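PDB 1VJX: putative ferritin-like diiron-carboxylate protein TM1526 from Thermotoga maritima, which is of unknown function but belongs to the rubrerythrin family of ferritin-like proteins and probably acts as a metal-binding oxidoreductase. Local coordinates for residues A[60-65]-A[133-138]. Numbering follows the deposited sequence.
Sequences EIFRKM and KTVKKI
Ile138 reaches over one face of the Phe62 ring where helices 43-68 and 129-156 of the ferritin-like four-helix bundle pack, their local axes 11.2 Å apart and nearly antiparallel at 160°. CD1 of Ile138 makes a CH-pi contact there, 3.9 Å from the centroid of the Phe62 ring and displaced toward the CE1-CZ side. CG2 of the same isoleucine lies 3.8 Å from Phe62 CZ, while Val135 CG2 comes to the ring edge near its plane. Ala22 and Ile23 from helix 15-36 and Leu122 from helix 101-125 also touch the Phe62 side chain, and the Tyr119 ring meets its ring, so this residue joins all four long helices. Replacing Phe62 with alanine would take away the face under Ile138 CD1 and is likely to leave a gap between the helices. The Ile61 rotamer puts CG2 opposite the backbone N, where it meets Ile138 CD1 at 3.7 Å and Thr134 CG2 at 3.5 Å. Thr134 OG1 is hydrogen-bonded to the carbonyl O of Asp130 in its own helix. The selenomethionine Met65 bends at chi3 (-64°), bringing CE tip to tip against Thr134, 3.4 Å from CG2, while its selenium packs 3.7 Å from Val135 CG2.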
loop_
_atom_site.group_PDB
_atom_site.type_symbol
_atom_site.label_atom_id
_atom_site.label_comp_id
_atom_site.label_asym_id
_atom_site.label_seq_id
_atom_site.Cartn_x
_atom_site.Cartn_y
_atom_site.Cartn_z
ATOM N N GLU A 60 -4.872 -2.958 -9.369
ATOM C CA GLU A 60 -5.673 -3.634 -10.397
ATOM C C GLU A 60 -6.317 -4.901 -9.838
ATOM O O GLU A 60 -7.351 -5.329 -10.302
ATOM C CB GLU A 60 -4.799 -4.024 -11.597
ATOM C CG GLU A 60 -4.426 -2.892 -12.551
ATOM C CD GLU A 60 -3.386 -3.281 -13.640
ATOM O OE1 GLU A 60 -2.843 -4.439 -13.646
ATOM O OE2 GLU A 60 -3.083 -2.401 -14.500
ATOM N N ILE A 61 -5.680 -5.529 -8.855
ATOM C CA ILE A 61 -6.209 -6.779 -8.301
ATOM C C ILE A 61 -7.336 -6.450 -7.345
ATOM O O ILE A 61 -8.401 -7.071 -7.398
ATOM C CB ILE A 61 -5.089 -7.610 -7.641
ATOM C CG1 ILE A 61 -4.257 -8.278 -8.730
ATOM C CG2 ILE A 61 -5.661 -8.640 -6.634
ATOM C CD1 ILE A 61 -2.940 -8.753 -8.248
ATOM N N PHE A 62 -7.069 -5.477 -6.466
ATOM C CA PHE A 62 -8.084 -4.942 -5.563
ATOM C C PHE A 62 -9.309 -4.334 -6.296
ATOM O O PHE A 62 -10.420 -4.420 -5.793
ATOM C CB PHE A 62 -7.474 -3.888 -4.626
ATOM C CG PHE A 62 -6.640 -4.444 -3.532
ATOM C CD1 PHE A 62 -6.925 -5.676 -2.946
ATOM C CD2 PHE A 62 -5.562 -3.691 -3.035
ATOM C CE1 PHE A 62 -6.118 -6.167 -1.911
ATOM C CE2 PHE A 62 -4.773 -4.150 -2.008
ATOM C CZ PHE A 62 -5.023 -5.398 -1.438
ATOM N N ARG A 63 -9.108 -3.683 -7.433
ATOM C CA ARG A 63 -10.273 -3.110 -8.180
ATOM C C ARG A 63 -11.130 -4.268 -8.724
ATOM O O ARG A 63 -12.337 -4.279 -8.575
ATOM C CB ARG A 63 -9.861 -2.232 -9.362
ATOM C CG ARG A 63 -9.232 -0.897 -9.005
ATOM C CD ARG A 63 -9.297 0.155 -10.159
ATOM N NE ARG A 63 -8.263 -0.103 -11.155
ATOM C CZ ARG A 63 -7.007 0.347 -11.078
ATOM N NH1 ARG A 63 -6.628 1.134 -10.085
ATOM N NH2 ARG A 63 -6.124 0.035 -12.019
ATOM N N LYS A 64 -10.495 -5.254 -9.340
ATOM C CA LYS A 64 -11.220 -6.399 -9.873
ATOM C C LYS A 64 -12.011 -7.065 -8.748
ATOM O O LYS A 64 -13.110 -7.537 -8.933
ATOM C CB LYS A 64 -10.220 -7.379 -10.481
ATOM C CG LYS A 64 -10.797 -8.355 -11.463
ATOM C CD LYS A 64 -9.824 -9.549 -11.681
ATOM C CE LYS A 64 -10.409 -10.588 -12.643
ATOM N NZ LYS A 64 -9.397 -10.954 -13.691
HETATM N N MSE A 65 -11.420 -7.078 -7.572
HETATM C CA MSE A 65 -11.967 -7.812 -6.419
HETATM C C MSE A 65 -13.223 -7.123 -5.921
HETATM O O MSE A 65 -14.262 -7.784 -5.702
HETATM C CB MSE A 65 -10.939 -7.898 -5.308
HETATM C CG MSE A 65 -11.418 -8.679 -4.149
HETATM SE SE MSE A 65 -9.992 -9.096 -2.794
HETATM C CE MSE A 65 -8.659 -10.319 -3.825
ATOM N N LYS A 133 -6.656 -15.810 -0.202
ATOM C CA LYS A 133 -5.337 -16.214 -0.730
ATOM C C LYS A 133 -4.747 -15.111 -1.623
ATOM O O LYS A 133 -3.541 -14.835 -1.562
ATOM C CB LYS A 133 -5.387 -17.596 -1.433
ATOM C CG LYS A 133 -4.232 -17.878 -2.443
ATOM C CD LYS A 133 -3.715 -19.326 -2.380
ATOM N N THR A 134 -5.602 -14.422 -2.380
ATOM C CA THR A 134 -5.153 -13.369 -3.293
ATOM C C THR A 134 -4.565 -12.198 -2.502
ATOM O O THR A 134 -3.534 -11.631 -2.862
ATOM C CB THR A 134 -6.313 -12.889 -4.217
ATOM O OG1 THR A 134 -6.749 -13.930 -5.128
ATOM C CG2 THR A 134 -5.849 -11.792 -5.125
ATOM N N VAL A 135 -5.217 -11.875 -1.404
ATOM C CA VAL A 135 -4.785 -10.787 -0.545
ATOM C C VAL A 135 -3.556 -11.137 0.282
ATOM O O VAL A 135 -2.752 -10.262 0.538
ATOM C CB VAL A 135 -5.958 -10.268 0.381
ATOM C CG1 VAL A 135 -5.492 -9.147 1.269
ATOM C CG2 VAL A 135 -7.209 -9.833 -0.466
ATOM N N LYS A 136 -3.422 -12.383 0.721
ATOM C CA LYS A 136 -2.187 -12.836 1.379
ATOM C C LYS A 136 -0.931 -12.718 0.483
ATOM O O LYS A 136 0.134 -12.376 0.962
ATOM C CB LYS A 136 -2.314 -14.284 1.859
ATOM C CG LYS A 136 -1.046 -14.760 2.567
ATOM C CD LYS A 136 -1.255 -15.832 3.598
ATOM C CE LYS A 136 -0.033 -15.927 4.597
ATOM N NZ LYS A 136 1.022 -16.832 4.105
ATOM N N LYS A 137 -1.073 -13.051 -0.796
ATOM C CA LYS A 137 -0.034 -12.827 -1.790
ATOM C C LYS A 137 0.430 -11.365 -1.824
ATOM O O LYS A 137 1.637 -11.087 -1.776
ATOM C CB LYS A 137 -0.528 -13.276 -3.177
ATOM C CG LYS A 137 0.595 -13.546 -4.194
ATOM C CD LYS A 137 0.021 -14.018 -5.546
ATOM C CE LYS A 137 0.921 -13.629 -6.746
ATOM N NZ LYS A 137 2.289 -14.303 -6.729
ATOM N N ILE A 138 -0.541 -10.445 -1.857
ATOM C CA ILE A 138 -0.279 -8.998 -1.845
ATOM C C ILE A 138 0.417 -8.546 -0.566
ATOM O O ILE A 138 1.351 -7.757 -0.613
ATOM C CB ILE A 138 -1.607 -8.199 -2.056
ATOM C CG1 ILE A 138 -2.150 -8.394 -3.493
ATOM C CG2 ILE A 138 -1.430 -6.677 -1.802
ATOM C CD1 ILE A 138 -3.538 -7.837 -3.702
#